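Serpin B3 (Homo sapiens, PDB 4ZK3) probably inhibits target proteases, as a member of the serpin family, and as Pso p27 forms large aggregates implicated in psoriasis. Local coordinates at residues 9-12 / 13-17; 120-123 / 124-128. All coordinates share one frame; numbering follows the deposited sequence.

How the interactions relate
From the N terminus, interaction 1 comes first, within helix 4-19; interaction 2 follows within helix 117-127, between strands 99-110 and 130-134. Each joins consecutive segments, so neither closes a long loop, and the two stand in series without nesting or crossing. Their centres lie about 26 Å apart and their nearest atoms about 11 Å. Helix 31-42 is a shared neighbour: Phe11, Met12 and Leu15 touch it from the first helix, Tyr127 from the second. Helix 263-269 adjoins interaction 1, helix 81-91 interaction 2.

Interaction 1. Residues 9-12 / 13-17; sequences TKFM and FDLFQ
Met12 O is gripped twice: it accepts the amide of Phe16, with N 3.0 Å away and an N-H...O angle of 154°, and also the hydroxyl of Tyr29 in strand 27-29. One residue earlier, Leu15 N reaches Phe11 O at 2.8 Å, and the side chains of the same pair meet beside that bond. Leu15 CD1 lies over a face of the Phe11 ring, 4.0 Å from its centroid and displaced toward the rim, a CH-pi contact, while CD2 meets the ring at CZ. Both residues also touch Ile34 of helix 31-42. This is the first helix of the serpin fold, and its flanks carry different partners: Thr9 and Phe13 face helix 263-269, through Met267 and Leu266 among others. Beside Phe13, the Met12 chain runs extended through CG and SD, then bends at its last torsion (chi3 89°), which brings CE over one face of the Phe13 ring at 3.8 Å from the centroid. SD stands above that face at 5.5 Å, making a more distant Met-aromatic contact. The Thr9 side chain lies alongside that of Phe13, its CG2 touching CE2 at 3.8 Å. On the Asp14 flank, chi1 of -60° folds the carboxylate back toward Lys10 O, 3.1 Å from OD1. Two acceptors so close would probably repel each other, while OD2 is held by a hydrogen bond with His58 NE2.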
loop_
_atom_site.group_PDB
_atom_site.type_symbol
_atom_site.label_atom_id
_atom_site.label_comp_id
_atom_site.label_asym_id
_atom_site.label_seq_id
_atom_site.Cartn_x
_atom_site.Cartn_y
_atom_site.Cartn_z
ATOM N N THR A 9 3.962 -8.362 4.721
ATOM C CA THR A 9 5.251 -7.947 4.174
ATOM C C THR A 9 5.746 -8.854 3.049
ATOM O O THR A 9 6.316 -8.381 2.059
ATOM C CB THR A 9 6.297 -7.812 5.293
ATOM O OG1 THR A 9 5.873 -6.804 6.217
ATOM C CG2 THR A 9 7.651 -7.361 4.718
ATOM N N LYS A 10 5.493 -10.150 3.145
ATOM C CA LYS A 10 5.870 -11.059 2.036
ATOM C C LYS A 10 5.083 -10.818 0.771
ATOM O O LYS A 10 5.635 -10.758 -0.344
ATOM C CB LYS A 10 5.693 -12.519 2.477
ATOM C CG LYS A 10 6.640 -12.947 3.613
ATOM C CD LYS A 10 6.323 -14.360 4.092
ATOM C CE LYS A 10 7.254 -14.810 5.193
ATOM N NZ LYS A 10 8.640 -14.998 4.661
ATOM N N PHE A 11 3.781 -10.663 0.937
ATOM C CA PHE A 11 2.898 -10.283 -0.166
ATOM C C PHE A 11 3.339 -8.976 -0.784
ATOM O O PHE A 11 3.409 -8.868 -2.025
ATOM C CB PHE A 11 1.446 -10.203 0.353
ATOM C CG PHE A 11 0.457 -9.781 -0.661
ATOM C CD1 PHE A 11 0.332 -10.433 -1.848
ATOM C CD2 PHE A 11 -0.440 -8.714 -0.383
ATOM C CE1 PHE A 11 -0.630 -10.066 -2.787
ATOM C CE2 PHE A 11 -1.374 -8.321 -1.319
ATOM C CZ PHE A 11 -1.480 -8.995 -2.536
ATOM N N MET A 12 3.710 -8.014 0.058
ATOM C CA MET A 12 4.291 -6.735 -0.408
ATOM C C MET A 12 5.509 -6.945 -1.343
ATOM O O MET A 12 5.570 -6.355 -2.424
ATOM C CB MET A 12 4.671 -5.820 0.789
ATOM C CG MET A 12 5.342 -4.456 0.440
ATOM S SD MET A 12 5.995 -3.718 1.929
ATOM C CE MET A 12 7.625 -4.478 1.888
ATOM N N PHE A 13 6.460 -7.804 -0.975
ATOM C CA PHE A 13 7.587 -8.065 -1.887
ATOM C C PHE A 13 7.190 -8.843 -3.142
ATOM O O PHE A 13 7.753 -8.584 -4.241
ATOM C CB PHE A 13 8.736 -8.731 -1.165
ATOM C CG PHE A 13 9.507 -7.784 -0.309
ATOM C CD1 PHE A 13 10.259 -6.788 -0.900
ATOM C CD2 PHE A 13 9.430 -7.838 1.086
ATOM C CE1 PHE A 13 10.977 -5.888 -0.122
ATOM C CE2 PHE A 13 10.128 -6.940 1.874
ATOM C CZ PHE A 13 10.905 -5.955 1.271
ATOM N N ASP A 14 6.220 -9.755 -3.008
ATOM C CA ASP A 14 5.778 -10.506 -4.159
ATOM C C ASP A 14 5.172 -9.499 -5.121
ATOM O O ASP A 14 5.323 -9.628 -6.357
ATOM C CB ASP A 14 4.761 -11.586 -3.855
ATOM C CG ASP A 14 5.275 -12.642 -2.892
ATOM O OD1 ASP A 14 6.483 -12.712 -2.575
ATOM O OD2 ASP A 14 4.406 -13.385 -2.404
ATOM N N LEU A 15 4.505 -8.468 -4.590
ATOM C CA LEU A 15 3.952 -7.450 -5.503
ATOM C C LEU A 15 5.035 -6.682 -6.187
ATOM O O LEU A 15 4.943 -6.420 -7.395
ATOM C CB LEU A 15 3.005 -6.467 -4.815
ATOM C CG LEU A 15 1.652 -7.046 -4.428
ATOM C CD1 LEU A 15 0.940 -6.101 -3.454
ATOM C CD2 LEU A 15 0.716 -7.394 -5.531
ATOM N N PHE A 16 6.006 -6.267 -5.407
ATOM C CA PHE A 16 7.060 -5.397 -5.878
ATOM C C PHE A 16 7.785 -5.979 -7.109
ATOM O O PHE A 16 8.056 -5.260 -8.058
ATOM C CB PHE A 16 8.047 -5.107 -4.755
ATOM C CG PHE A 16 9.081 -4.110 -5.132
ATOM C CD1 PHE A 16 8.802 -2.771 -5.130
ATOM C CD2 PHE A 16 10.330 -4.514 -5.568
ATOM C CE1 PHE A 16 9.749 -1.843 -5.501
ATOM C CE2 PHE A 16 11.293 -3.601 -5.944
ATOM C CZ PHE A 16 10.992 -2.261 -5.937
ATOM N N GLN A 17 8.107 -7.273 -7.054
ATOM C CA GLN A 17 8.788 -7.999 -8.175
ATOM C C GLN A 17 7.958 -7.966 -9.460
ATOM O O GLN A 17 8.484 -7.758 -10.518
ATOM C CB GLN A 17 9.131 -9.436 -7.749
ATOM C CG GLN A 17 9.938 -9.587 -6.449
ATOM C CD GLN A 17 11.408 -9.114 -6.470
ATOM O OE1 GLN A 17 12.269 -9.722 -5.815
ATOM N NE2 GLN A 17 11.699 -8.046 -7.170
#

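Interaction 2. Residues 120-123 / 124-128; sequences LDAI and KKFYQ
Lys124 opens its turn of helix by giving its amide to Leu120 O, 3.1 Å from N, and then lays its side chain back past the same carbonyl. Helix 117-127 lies in the chain between strands 99-110 and 130-134, which pair in parallel, making the unit a beta-alpha-beta crossover at the edge of the serpin's large sheet. With CG anti to its own carbonyl carbon (chi1 -67°) and the chain extended beyond it, Lys124 runs back beside Leu120, CG coming 3.0 Å from Leu120 O and CE 4.2 Å from Leu120 CB. NZ ends 5.0 Å from Asp121 OD1, too far for a salt bridge, though the opposite charges would probably still attract weakly; OD1 itself is hydrogen-bonded to Gln117. Lys125 repeats the backbone bond, to Asp121 O, but its extended side chain departs from Asp121 and Ala122, and its CD sits over one face of the next residue's ring. That residue, Phe126, makes a nearly linear bond from its amide to Ala122 O (175°). Its ring follows the same carbonyl: CD2 is 3.1 Å from Ala122 O and 4.3 Å from Ala122 CB, while farther out the ring meets His83 edge-to-face. Tyr127 turns to the interior, its side chain reaching Leu43, Leu89 of helix 81-91 and Met40 of helix 31-42. The amide of Tyr127 bonds Ile123 O at 3.0 Å, less straight at 143°. At Gln128 the backbone leaves the helix with positive phi; its N lies 3.2 Å from Ile123 O but at an angle too poor for a hydrogen bond. Thr129 is joined to Ile123 by a backbone hydrogen bond, and its OG1 adds a weak one to Ile123 O.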
loop_
_atom_site.group_PDB
_atom_site.type_symbol
_atom_site.label_atom_id
_atom_site.label_comp_id
_atom_site.label_asym_id
_atom_site.label_seq_id
_atom_site.Cartn_x
_atom_site.Cartn_y
_atom_site.Cartn_z
ATOM N N LEU A 120 -22.410 -10.620 4.784
ATOM C CA LEU A 120 -22.544 -9.257 5.313
ATOM C C LEU A 120 -22.152 -9.125 6.757
ATOM O O LEU A 120 -21.407 -8.201 7.083
ATOM C CB LEU A 120 -23.938 -8.679 5.112
ATOM C CG LEU A 120 -24.453 -8.693 3.664
ATOM C CD1 LEU A 120 -25.941 -8.237 3.629
ATOM C CD2 LEU A 120 -23.554 -7.892 2.755
ATOM N N ASP A 121 -22.602 -10.023 7.629
ATOM C CA ASP A 121 -22.163 -9.979 9.019
ATOM C C ASP A 121 -20.676 -10.162 9.155
ATOM O O ASP A 121 -20.025 -9.468 9.960
ATOM C CB ASP A 121 -22.901 -11.011 9.903
ATOM C CG ASP A 121 -24.376 -10.766 9.930
ATOM O OD1 ASP A 121 -24.823 -9.636 9.669
ATOM O OD2 ASP A 121 -25.107 -11.727 10.158
ATOM N N ALA A 122 -20.098 -11.044 8.345
ATOM C CA ALA A 122 -18.695 -11.335 8.499
ATOM C C ALA A 122 -17.780 -10.149 8.052
ATOM O O ALA A 122 -16.772 -9.827 8.735
ATOM C CB ALA A 122 -18.330 -12.597 7.737
ATOM N N ILE A 123 -18.106 -9.518 6.914
ATOM C CA ILE A 123 -17.282 -8.379 6.482
ATOM C C ILE A 123 -17.473 -7.197 7.423
ATOM O O ILE A 123 -16.516 -6.511 7.752
ATOM C CB ILE A 123 -17.500 -7.988 5.009
ATOM C CG1 ILE A 123 -18.921 -7.573 4.695
ATOM C CG2 ILE A 123 -16.980 -9.074 4.110
ATOM C CD1 ILE A 123 -19.036 -7.345 3.205
ATOM N N LYS A 124 -18.708 -7.002 7.914
ATOM C CA LYS A 124 -18.951 -5.982 8.910
ATOM C C LYS A 124 -18.073 -6.179 10.145
ATOM O O LYS A 124 -17.415 -5.239 10.624
ATOM C CB LYS A 124 -20.442 -5.865 9.263
ATOM C CG LYS A 124 -21.339 -5.336 8.112
ATOM C CD LYS A 124 -22.845 -5.339 8.448
ATOM C CE LYS A 124 -23.680 -5.097 7.237
ATOM N NZ LYS A 124 -25.121 -5.104 7.560
ATOM N N LYS A 125 -18.020 -7.403 10.616
ATOM C CA LYS A 125 -17.299 -7.730 11.821
ATOM C C LYS A 125 -15.759 -7.770 11.694
ATOM O O LYS A 125 -15.085 -7.227 12.542
ATOM C CB LYS A 125 -17.745 -9.091 12.311
ATOM C CG LYS A 125 -17.002 -9.566 13.553
ATOM C CD LYS A 125 -17.084 -11.087 13.656
ATOM C CE LYS A 125 -16.581 -11.611 14.988
ATOM N NZ LYS A 125 -17.014 -13.029 15.092
ATOM N N PHE A 126 -15.215 -8.475 10.709
ATOM C CA PHE A 126 -13.731 -8.548 10.581
ATOM C C PHE A 126 -13.057 -7.341 9.895
ATOM O O PHE A 126 -11.897 -7.013 10.225
ATOM C CB PHE A 126 -13.295 -9.828 9.885
ATOM C CG PHE A 126 -13.740 -11.060 10.601
ATOM C CD1 PHE A 126 -13.173 -11.401 11.819
ATOM C CD2 PHE A 126 -14.783 -11.836 10.090
ATOM C CE1 PHE A 126 -13.623 -12.518 12.503
ATOM C CE2 PHE A 126 -15.236 -12.948 10.776
ATOM C CZ PHE A 126 -14.653 -13.290 11.983
ATOM N N TYR A 127 -13.783 -6.702 8.974
ATOM C CA TYR A 127 -13.217 -5.650 8.113
ATOM C C TYR A 127 -13.916 -4.330 8.316
ATOM O O TYR A 127 -13.603 -3.363 7.653
ATOM C CB TYR A 127 -13.329 -6.075 6.639
ATOM C CG TYR A 127 -12.383 -7.167 6.346
ATOM C CD1 TYR A 127 -11.051 -6.897 6.040
ATOM C CD2 TYR A 127 -12.766 -8.484 6.503
ATOM C CE1 TYR A 127 -10.159 -7.925 5.823
ATOM C CE2 TYR A 127 -11.859 -9.516 6.315
ATOM C CZ TYR A 127 -10.587 -9.241 5.966
ATOM O OH TYR A 127 -9.700 -10.278 5.796
ATOM N N GLN A 128 -14.870 -4.272 9.259
ATOM C CA GLN A 128 -15.565 -3.013 9.580
ATOM C C GLN A 128 -16.229 -2.464 8.320
ATOM O O GLN A 128 -16.399 -1.270 8.153
ATOM C CB GLN A 128 -14.608 -1.981 10.183
ATOM C CG GLN A 128 -13.693 -2.491 11.292
ATOM C CD GLN A 128 -12.680 -1.403 11.840
ATOM O OE1 GLN A 128 -12.183 -0.501 11.124
ATOM N NE2 GLN A 128 -12.366 -1.524 13.127
#